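HD domain protein (Enterococcus faecalis, PDB 4LRL) is a deoxyribonucleoside triphosphate triphosphohydrolase of the HD-domain family, regulated allosterically by nucleotides and probably splitting dNTPs into deoxyribonucleoside and triphosphate. Local coordinates at residues Asn117-Asp122 against Pro194-Met199; Ile161-Thr166 against Phe312-Tyr317; Pro293-Asp298 against Met333-Ser338. One frame throughout, in Å; residues are numbered along the deposited sequence.

Contact 1. Residues Asn117-Asp122 against Pro194-Met199; sequences NGWNDD and PQVVQM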
loop_
_atom_site.group_PDB
_atom_site.type_symbol
_atom_site.label_atom_id
_atom_site.label_comp_id
_atom_site.label_asym_id
_atom_site.label_seq_id
_atom_site.Cartn_x
_atom_site.Cartn_y
_atom_site.Cartn_z
ATOM N N ASN C 117 18.857 -34.255 -2.974
ATOM C CA ASN C 117 17.802 -33.332 -2.537
ATOM C C ASN C 117 17.812 -31.985 -3.281
ATOM O O ASN C 117 17.028 -31.082 -2.958
ATOM C CB ASN C 117 17.883 -33.103 -1.017
ATOM C CG ASN C 117 17.387 -34.302 -0.213
ATOM O OD1 ASN C 117 16.193 -34.439 0.048
ATOM N ND2 ASN C 117 18.311 -35.171 0.188
ATOM N N GLY C 118 18.686 -31.862 -4.279
ATOM C CA GLY C 118 18.943 -30.584 -4.940
ATOM C C GLY C 118 18.212 -30.355 -6.247
ATOM O O GLY C 118 17.549 -31.254 -6.770
ATOM N N TRP C 119 18.347 -29.138 -6.771
ATOM C CA TRP C 119 17.681 -28.728 -7.999
ATOM C C TRP C 119 18.608 -28.880 -9.193
ATOM O O TRP C 119 19.765 -28.479 -9.147
ATOM C CB TRP C 119 17.198 -27.280 -7.879
ATOM C CG TRP C 119 16.828 -26.643 -9.186
ATOM C CD1 TRP C 119 17.593 -25.794 -9.923
ATOM C CD2 TRP C 119 15.612 -26.825 -9.917
ATOM N NE1 TRP C 119 16.927 -25.417 -11.061
ATOM C CE2 TRP C 119 15.707 -26.038 -11.086
ATOM C CE3 TRP C 119 14.444 -27.569 -9.696
ATOM C CZ2 TRP C 119 14.674 -25.966 -12.033
ATOM C CZ3 TRP C 119 13.419 -27.503 -10.639
ATOM C CH2 TRP C 119 13.545 -26.708 -11.796
ATOM N N ASN C 120 18.085 -29.470 -10.260
ATOM C CA ASN C 120 18.843 -29.674 -11.484
ATOM C C ASN C 120 18.425 -28.670 -12.556
ATOM O O ASN C 120 17.378 -28.827 -13.188
ATOM C CB ASN C 120 18.650 -31.109 -11.974
ATOM C CG ASN C 120 19.284 -31.359 -13.326
ATOM O OD1 ASN C 120 20.000 -30.511 -13.867
ATOM N ND2 ASN C 120 19.020 -32.534 -13.885
ATOM N N ASP C 121 19.258 -27.652 -12.774
ATOM C CA ASP C 121 18.892 -26.528 -13.635
ATOM C C ASP C 121 18.692 -26.887 -15.117
ATOM O O ASP C 121 18.226 -26.051 -15.902
ATOM C CB ASP C 121 19.853 -25.349 -13.467
ATOM C CG ASP C 121 19.193 -24.012 -13.788
ATOM O OD1 ASP C 121 19.827 -23.193 -14.484
ATOM O OD2 ASP C 121 18.042 -23.772 -13.354
ATOM N N ASP C 122 19.010 -28.129 -15.493
ATOM C CA ASP C 122 18.595 -28.648 -16.806
ATOM C C ASP C 122 17.065 -28.663 -16.948
ATOM O O ASP C 122 16.544 -28.621 -18.062
ATOM C CB ASP C 122 19.172 -30.049 -17.073
ATOM C CG ASP C 122 20.647 -30.017 -17.476
ATOM O OD1 ASP C 122 21.321 -31.073 -17.366
ATOM O OD2 ASP C 122 21.136 -28.940 -17.904
ATOM N N PRO C 194 9.490 -34.540 -9.270
ATOM C CA PRO C 194 8.476 -33.943 -8.382
ATOM C C PRO C 194 8.704 -32.452 -8.102
ATOM O O PRO C 194 7.747 -31.715 -7.831
ATOM C CB PRO C 194 8.607 -34.758 -7.095
ATOM C CG PRO C 194 9.997 -35.360 -7.153
ATOM C CD PRO C 194 10.291 -35.579 -8.592
ATOM N N GLN C 195 9.958 -32.009 -8.165
ATOM C CA GLN C 195 10.268 -30.588 -8.003
ATOM C C GLN C 195 9.654 -29.750 -9.128
ATOM O O GLN C 195 9.112 -28.673 -8.882
ATOM C CB GLN C 195 11.776 -30.365 -7.950
ATOM C CG GLN C 195 12.499 -31.199 -6.923
ATOM C CD GLN C 195 14.001 -31.105 -7.073
ATOM O OE1 GLN C 195 14.507 -30.353 -7.916
ATOM N NE2 GLN C 195 14.730 -31.865 -6.253
ATOM N N VAL C 196 9.748 -30.254 -10.354
ATOM C CA VAL C 196 9.189 -29.593 -11.529
ATOM C C VAL C 196 7.651 -29.554 -11.460
ATOM O O VAL C 196 7.032 -28.497 -11.661
ATOM C CB VAL C 196 9.665 -30.292 -12.839
ATOM C CG1 VAL C 196 8.952 -29.720 -14.056
ATOM C CG2 VAL C 196 11.191 -30.199 -12.989
ATOM N N VAL C 197 7.044 -30.702 -11.158
ATOM C CA VAL C 197 5.589 -30.823 -11.070
ATOM C C VAL C 197 5.009 -29.957 -9.959
ATOM O O VAL C 197 4.035 -29.218 -10.187
ATOM C CB VAL C 197 5.148 -32.305 -10.858
ATOM C CG1 VAL C 197 3.651 -32.389 -10.572
ATOM C CG2 VAL C 197 5.503 -33.153 -12.069
ATOM N N GLN C 198 5.605 -30.043 -8.764
ATOM C CA GLN C 198 5.088 -29.321 -7.589
ATOM C C GLN C 198 5.217 -27.799 -7.678
ATOM O O GLN C 198 4.472 -27.080 -7.019
ATOM C CB GLN C 198 5.708 -29.841 -6.284
ATOM C CG GLN C 198 5.104 -31.157 -5.787
ATOM C CD GLN C 198 5.750 -31.672 -4.505
ATOM O OE1 GLN C 198 6.127 -30.897 -3.607
ATOM N NE2 GLN C 198 5.879 -32.977 -4.411
ATOM N N MET C 199 6.142 -27.314 -8.504
ATOM C CA MET C 199 6.337 -25.874 -8.664
ATOM C C MET C 199 5.135 -25.262 -9.370
ATOM O O MET C 199 4.776 -24.099 -9.153
ATOM C CB MET C 199 7.623 -25.571 -9.442
ATOM C CG MET C 199 8.198 -24.173 -9.140
ATOM S SD MET C 199 9.761 -23.788 -9.946
ATOM C CE MET C 199 10.843 -25.094 -9.329
HETATM O O HOH W 1 15.591 -31.049 -10.193
#
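Gly-118 and Trp-119 meet Gln-195, Val-196 and Met-199 in a buried loop-to-helix contact, where the loop joining helix 111-114 to helix 124-133 lies against the short helix 194-200. Its polar half depends on one carboxamide. The side chain of Gln-195 runs extended beyond CG, long enough to bring its amide to the loop backbone, directly through NE2 and by way of a water through OE1. Gln-195 NE2 donates to Gly-118 O over 2.9 Å with an N-H...O angle of 160°; the bond stays in the amide plane but meets the carbonyl from above its plane. The same nitrogen also bonds Tyr-238 O, so one amide links the loop and strand 235-238. Gln-195 OE1 accepts a hydrogen bond from a water 2.6 Å away, and that water accepts from Asn-120 N at 3.0 Å. Donor and acceptor are thus both engaged, which fixes the flip of the amide.

The apolar half is the indole of Trp-119. With CG anti to the backbone N (chi1 165°), the ring swings toward the helix. Its CE3 edge approaches Gln-195 OE1 at 3.3 Å, near the ring plane, while Trp-119 CZ3 touches Met-199 CE at 3.8 Å and Val-196 CG2 at 4.2 Å, both obliquely. A broad aromatic suits this place because it offers a wide apolar surface to the valine and methionine and still satisfies its nitrogen: Trp-119 NE1 donates almost straight to Asp-121 OD2 at 3.0 Å, an oxygen also salt-bridged to Arg-124.

Thr-127 of helix 124-133 packs on Trp-119, Val-196 and Met-199 alike. The arrangement belongs to the helical HD domain, whose nickel ion, held by His-90, His-134, Asp-135 and Asp-207, lies about 13 Å from the Met-199 side chain.

Contact 2. Residues Ile161-Thr166 against Phe312-Tyr317; sequences ITSPET and FTLQEY
Thr-166 OG1 has several polar partners, while the methyl of the same residue packs against Leu-314. The hydroxyl accepts from Tyr-169 N, making Thr-166 the N-cap of helix 167-175, and its single proton has two carbonyl oxygens near it, Ile-160 O and Ser-163 O. A type I turn from Ser-163 to Thr-166, closed by the backbone bond from Thr-166 N to Ser-163 O, carries the chain from helix 153-162 into that cap. Threonine fits because it supplies both a capping oxygen and a methyl: with OG1 set between N and C (chi1 67°), CG2 is left to meet Leu-314 CD2 at 3.9 Å.

Leu-314, the buried residue opposite, sends this same CD2 into the turn, where it also lies 3.9 Å from Ser-163 OG. That hydroxyl bonds Gln-159 O, so the polar atom beside the leucine methyl is satisfied by the last turn of helix 153-162. Gln-159 and Ile-160 continue the leucine's surroundings along that helix.

The facing helix 314-318 starts with a capping box. Thr-313 N donates to Glu-316 OE1 over 3.0 Å at 159°, and Glu-316 N returns a weak bond to Thr-313 OG1. Glu-165, exposed to solvent, reaches toward this helix start; a carboxylate there may be favoured by the partial positive charge of a helix N terminus. Glu-165 and Gln-315 come from opposite directions, carboxylate and amide planes 31° apart. The bend of Gln-315 at chi2 turns its amide back toward the glutamate, and Gln-315 CG lies 3.1 Å from Glu-165 OE1, an oxygen that is also 3.7 Å from Leu-314 CB.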
loop_
_atom_site.group_PDB
_atom_site.type_symbol
_atom_site.label_atom_id
_atom_site.label_comp_id
_atom_site.label_asym_id
_atom_site.label_seq_id
_atom_site.Cartn_x
_atom_site.Cartn_y
_atom_site.Cartn_z
ATOM N N ILE C 161 -0.531 -28.297 -26.768
ATOM C CA ILE C 161 0.884 -28.547 -26.622
ATOM C C ILE C 161 1.336 -29.646 -27.570
ATOM O O ILE C 161 2.412 -29.552 -28.153
ATOM C CB ILE C 161 1.232 -28.912 -25.163
ATOM C CG1 ILE C 161 1.091 -27.678 -24.267
ATOM C CG2 ILE C 161 2.643 -29.511 -25.068
ATOM C CD1 ILE C 161 1.097 -27.983 -22.784
ATOM N N THR C 162 0.502 -30.668 -27.735
ATOM C CA THR C 162 0.888 -31.864 -28.486
ATOM C C THR C 162 0.357 -31.924 -29.931
ATOM O O THR C 162 0.683 -32.852 -30.666
ATOM C CB THR C 162 0.505 -33.153 -27.714
ATOM O OG1 THR C 162 -0.912 -33.200 -27.533
ATOM C CG2 THR C 162 1.180 -33.190 -26.339
ATOM N N SER C 163 -0.437 -30.933 -30.341
ATOM C CA SER C 163 -1.020 -30.914 -31.696
ATOM C C SER C 163 -0.217 -30.047 -32.666
ATOM O O SER C 163 -0.015 -28.856 -32.419
ATOM C CB SER C 163 -2.485 -30.455 -31.693
ATOM O OG SER C 163 -3.273 -31.230 -30.807
ATOM N N PRO C 164 0.228 -30.651 -33.782
ATOM C CA PRO C 164 1.071 -30.005 -34.779
ATOM C C PRO C 164 0.439 -28.774 -35.416
ATOM O O PRO C 164 1.159 -27.897 -35.884
ATOM C CB PRO C 164 1.263 -31.099 -35.828
ATOM C CG PRO C 164 1.097 -32.371 -35.068
ATOM C CD PRO C 164 0.001 -32.070 -34.099
ATOM N N GLU C 165 -0.889 -28.706 -35.427
ATOM C CA GLU C 165 -1.594 -27.571 -36.014
ATOM C C GLU C 165 -1.369 -26.238 -35.288
ATOM O O GLU C 165 -1.686 -25.181 -35.836
ATOM C CB GLU C 165 -3.091 -27.861 -36.102
ATOM C CG GLU C 165 -3.780 -27.992 -34.755
ATOM C CD GLU C 165 -5.096 -28.711 -34.860
ATOM O OE1 GLU C 165 -6.128 -28.022 -35.010
ATOM O OE2 GLU C 165 -5.100 -29.961 -34.815
ATOM N N THR C 166 -0.844 -26.284 -34.058
ATOM C CA THR C 166 -0.606 -25.059 -33.284
ATOM C C THR C 166 0.794 -24.465 -33.446
ATOM O O THR C 166 1.765 -25.164 -33.725
ATOM C CB THR C 166 -0.920 -25.225 -31.770
ATOM O OG1 THR C 166 0.004 -26.144 -31.162
ATOM C CG2 THR C 166 -2.374 -25.682 -31.556
ATOM N N PHE C 312 -16.704 -30.548 -32.052
ATOM C CA PHE C 312 -15.804 -29.441 -32.378
ATOM C C PHE C 312 -14.354 -29.882 -32.563
ATOM O O PHE C 312 -13.926 -30.910 -32.032
ATOM C CB PHE C 312 -15.899 -28.337 -31.322
ATOM C CG PHE C 312 -15.394 -28.743 -29.964
ATOM C CD1 PHE C 312 -14.060 -28.525 -29.610
ATOM C CD2 PHE C 312 -16.255 -29.327 -29.032
ATOM C CE1 PHE C 312 -13.586 -28.895 -28.352
ATOM C CE2 PHE C 312 -15.792 -29.701 -27.777
ATOM C CZ PHE C 312 -14.449 -29.484 -27.436
ATOM N N THR C 313 -13.607 -29.089 -33.324
ATOM C CA THR C 313 -12.178 -29.304 -33.496
ATOM C C THR C 313 -11.408 -28.308 -32.632
ATOM O O THR C 313 -11.983 -27.345 -32.102
ATOM C CB THR C 313 -11.754 -29.153 -34.971
ATOM O OG1 THR C 313 -12.076 -27.835 -35.429
ATOM C CG2 THR C 313 -12.474 -30.182 -35.844
ATOM N N LEU C 314 -10.112 -28.558 -32.479
ATOM C CA LEU C 314 -9.246 -27.653 -31.748
ATOM C C LEU C 314 -9.338 -26.232 -32.306
ATOM O O LEU C 314 -9.551 -25.279 -31.552
ATOM C CB LEU C 314 -7.799 -28.162 -31.765
ATOM C CG LEU C 314 -6.767 -27.313 -31.004
ATOM C CD1 LEU C 314 -7.223 -26.947 -29.591
ATOM C CD2 LEU C 314 -5.414 -28.019 -30.977
ATOM N N GLN C 315 -9.203 -26.108 -33.625
ATOM C CA GLN C 315 -9.248 -24.814 -34.320
ATOM C C GLN C 315 -10.534 -24.020 -34.078
ATOM O O GLN C 315 -10.498 -22.793 -33.998
ATOM C CB GLN C 315 -9.021 -24.992 -35.831
ATOM C CG GLN C 315 -7.660 -25.555 -36.206
ATOM C CD GLN C 315 -6.503 -24.598 -35.926
ATOM O OE1 GLN C 315 -6.691 -23.507 -35.375
ATOM N NE2 GLN C 315 -5.295 -25.005 -36.316
ATOM N N GLU C 316 -11.657 -24.728 -33.970
ATOM C CA GLU C 316 -12.948 -24.108 -33.677
ATOM C C GLU C 316 -13.007 -23.609 -32.245
ATOM O O GLU C 316 -13.606 -22.560 -31.960
ATOM C CB GLU C 316 -14.091 -25.085 -33.952
ATOM C CG GLU C 316 -14.494 -25.140 -35.428
ATOM C CD GLU C 316 -15.192 -26.431 -35.812
ATOM O OE1 GLU C 316 -15.354 -27.313 -34.944
ATOM O OE2 GLU C 316 -15.578 -26.565 -36.994
ATOM N N TYR C 317 -12.385 -24.363 -31.347
ATOM C CA TYR C 317 -12.317 -23.981 -29.944
ATOM C C TYR C 317 -11.455 -22.730 -29.746
ATOM O O TYR C 317 -11.869 -21.798 -29.068
ATOM C CB TYR C 317 -11.784 -25.140 -29.108
ATOM C CG TYR C 317 -11.728 -24.869 -27.619
ATOM C CD1 TYR C 317 -12.828 -25.110 -26.802
ATOM C CD2 TYR C 317 -10.553 -24.397 -27.024
ATOM C CE1 TYR C 317 -12.767 -24.867 -25.431
ATOM C CE2 TYR C 317 -10.474 -24.168 -25.662
ATOM C CZ TYR C 317 -11.577 -24.400 -24.871
ATOM O OH TYR C 317 -11.482 -24.171 -23.519
#

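Contact 3. Residues Pro293-Asp298 against Met333-Ser338; sequences PEFDYD and MDVPDS
Tyr-297 and Phe-295 project from one loop onto Val-335 and Pro-336 of another, and the touching parts run nearly antiparallel, 163° apart. One interaction is a CH-pi contact. Pro-336 CD sits 3.3 Å from the centroid of the Tyr-297 ring, only 4° off its normal, so the CH2 next to the proline nitrogen lies over the middle of one face. Proline suits this place twice: the CD hydrogens are somewhat polarised by the neighbouring nitrogen, and the fixed ring favours the bend of the inverse gamma turn centred on it, which a weak bond from Asp-337 N to Val-335 O closes.

Apolar contacts between branched and aromatic side chains form a second group. The two methyls of Val-335 are shared out: Val-335 CG1 meets Phe-295 CZ at 3.9 Å, in the plane of that ring at its edge, whereas Val-335 CG2 lies 3.7 Å from Tyr-297 CE2, obliquely.

Among polar groups, a carbonyl oxygen, Pro-336 O, also lies at the Phe-295 ring edge, 4.0 Å from Phe-295 CE1. Polar bonds hold the turn from outside the contact: Asp-337 OD2 caps Leu-340 N at the start of helix 338-348, and Asp-337 OD1 forms a salt bridge with Arg-285. On helix 270-291, Leu-289 touches both Phe-295 and Asp-337, so this surface contact joins the loop after that helix to the turn between helices 322-332 and 338-348.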
loop_
_atom_site.group_PDB
_atom_site.type_symbol
_atom_site.label_atom_id
_atom_site.label_comp_id
_atom_site.label_asym_id
_atom_site.label_seq_id
_atom_site.Cartn_x
_atom_site.Cartn_y
_atom_site.Cartn_z
ATOM N N PRO C 293 -36.264 -28.851 -33.586
ATOM C CA PRO C 293 -36.543 -28.891 -35.032
ATOM C C PRO C 293 -37.614 -27.887 -35.488
ATOM O O PRO C 293 -37.587 -27.442 -36.638
ATOM C CB PRO C 293 -37.029 -30.331 -35.259
ATOM C CG PRO C 293 -37.559 -30.772 -33.946
ATOM C CD PRO C 293 -36.716 -30.081 -32.905
ATOM N N GLU C 294 -38.535 -27.538 -34.591
ATOM C CA GLU C 294 -39.620 -26.601 -34.898
ATOM C C GLU C 294 -39.173 -25.140 -34.827
ATOM O O GLU C 294 -39.691 -24.286 -35.552
ATOM C CB GLU C 294 -40.807 -26.840 -33.965
ATOM C CG GLU C 294 -41.613 -28.078 -34.314
ATOM C CD GLU C 294 -41.700 -29.057 -33.162
ATOM O OE1 GLU C 294 -41.814 -30.272 -33.427
ATOM O OE2 GLU C 294 -41.640 -28.621 -31.992
ATOM N N PHE C 295 -38.212 -24.862 -33.953
ATOM C CA PHE C 295 -37.639 -23.527 -33.827
ATOM C C PHE C 295 -36.592 -23.307 -34.917
ATOM O O PHE C 295 -35.418 -23.637 -34.731
ATOM C CB PHE C 295 -37.019 -23.350 -32.430
ATOM C CG PHE C 295 -36.565 -21.947 -32.135
ATOM C CD1 PHE C 295 -37.461 -21.006 -31.631
ATOM C CD2 PHE C 295 -35.240 -21.567 -32.355
ATOM C CE1 PHE C 295 -37.045 -19.705 -31.358
ATOM C CE2 PHE C 295 -34.815 -20.270 -32.092
ATOM C CZ PHE C 295 -35.715 -19.337 -31.586
ATOM N N ASP C 296 -37.010 -22.753 -36.052
ATOM C CA ASP C 296 -36.086 -22.582 -37.180
ATOM C C ASP C 296 -35.494 -21.169 -37.314
ATOM O O ASP C 296 -34.940 -20.815 -38.363
ATOM C CB ASP C 296 -36.710 -23.059 -38.502
ATOM C CG ASP C 296 -35.655 -23.511 -39.524
ATOM O OD1 ASP C 296 -34.457 -23.606 -39.150
ATOM O OD2 ASP C 296 -36.021 -23.770 -40.699
ATOM N N TYR C 297 -35.586 -20.373 -36.248
ATOM C CA TYR C 297 -34.963 -19.050 -36.237
ATOM C C TYR C 297 -33.439 -19.147 -36.159
ATOM O O TYR C 297 -32.893 -20.051 -35.521
ATOM C CB TYR C 297 -35.496 -18.185 -35.095
ATOM C CG TYR C 297 -35.206 -16.714 -35.278
ATOM C CD1 TYR C 297 -36.035 -15.910 -36.068
ATOM C CD2 TYR C 297 -34.097 -16.124 -34.671
ATOM C CE1 TYR C 297 -35.763 -14.549 -36.245
ATOM C CE2 TYR C 297 -33.814 -14.768 -34.841
ATOM C CZ TYR C 297 -34.649 -13.987 -35.623
ATOM O OH TYR C 297 -34.367 -12.649 -35.784
ATOM N N ASP C 298 -32.772 -18.205 -36.821
ATOM C CA ASP C 298 -31.317 -18.151 -36.883
ATOM C C ASP C 298 -30.737 -17.504 -35.619
ATOM O O ASP C 298 -31.074 -16.363 -35.293
ATOM C CB ASP C 298 -30.894 -17.371 -38.140
ATOM C CG ASP C 298 -29.403 -17.470 -38.429
ATOM O OD1 ASP C 298 -28.944 -16.761 -39.354
ATOM O OD2 ASP C 298 -28.690 -18.247 -37.750
ATOM N N MET C 333 -30.583 -10.814 -27.866
ATOM C CA MET C 333 -31.574 -9.917 -27.271
ATOM C C MET C 333 -32.786 -9.721 -28.190
ATOM O O MET C 333 -33.881 -9.439 -27.712
ATOM C CB MET C 333 -30.940 -8.571 -26.896
ATOM C CG MET C 333 -30.254 -8.567 -25.520
ATOM S SD MET C 333 -29.553 -6.968 -25.012
ATOM C CE MET C 333 -31.005 -5.909 -25.077
ATOM N N ASP C 334 -32.586 -9.908 -29.495
ATOM C CA ASP C 334 -33.634 -9.667 -30.497
ATOM C C ASP C 334 -34.238 -10.936 -31.127
ATOM O O ASP C 334 -35.083 -10.849 -32.026
ATOM C CB ASP C 334 -33.108 -8.715 -31.574
ATOM C CG ASP C 334 -32.609 -7.400 -30.995
ATOM O OD1 ASP C 334 -33.206 -6.904 -30.011
ATOM O OD2 ASP C 334 -31.613 -6.861 -31.518
ATOM N N VAL C 335 -33.808 -12.101 -30.640
ATOM C CA VAL C 335 -34.337 -13.405 -31.054
ATOM C C VAL C 335 -35.747 -13.631 -30.473
ATOM O O VAL C 335 -35.984 -13.308 -29.312
ATOM C CB VAL C 335 -33.349 -14.541 -30.635
ATOM C CG1 VAL C 335 -34.029 -15.922 -30.590
ATOM C CG2 VAL C 335 -32.149 -14.565 -31.578
ATOM N N PRO C 336 -36.686 -14.176 -31.275
ATOM C CA PRO C 336 -38.053 -14.330 -30.775
ATOM C C PRO C 336 -38.254 -15.576 -29.903
ATOM O O PRO C 336 -39.045 -16.471 -30.232
ATOM C CB PRO C 336 -38.897 -14.386 -32.057
ATOM C CG PRO C 336 -37.990 -14.954 -33.069
ATOM C CD PRO C 336 -36.582 -14.555 -32.695
ATOM N N ASP C 337 -37.508 -15.621 -28.811
ATOM C CA ASP C 337 -37.797 -16.496 -27.703
ATOM C C ASP C 337 -37.707 -15.621 -26.472
ATOM O O ASP C 337 -36.720 -14.910 -26.280
ATOM C CB ASP C 337 -36.790 -17.640 -27.620
ATOM C CG ASP C 337 -37.006 -18.513 -26.391
ATOM O OD1 ASP C 337 -38.069 -19.175 -26.305
ATOM O OD2 ASP C 337 -36.117 -18.530 -25.507
ATOM N N SER C 338 -38.743 -15.666 -25.647
ATOM C CA SER C 338 -38.844 -14.821 -24.464
ATOM C C SER C 338 -37.693 -15.068 -23.481
ATOM O O SER C 338 -37.020 -14.134 -23.041
ATOM C CB SER C 338 -40.215 -15.032 -23.802
ATOM O OG SER C 338 -40.257 -14.492 -22.491
#

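From the N terminus, the chain first passes 117-122, then makes the turn 161-166, and only at 194-199 closes the largely helical loop of contact 1 within the HD domain. Contact 2 opens inside that loop and closes at 312-317, so the two cross; it ties the HD domain to the HD-associated region. Contact 3 opens at 293-298, before contact 2 has closed, and closes at 333-338, crossing it in turn; it joins two loops within the HD-associated region across a short helical excursion. Contacts 1 and 3 follow in series on opposite sides of the chain's centre, their centres 55 Å apart. Contact 2 touches neither in space.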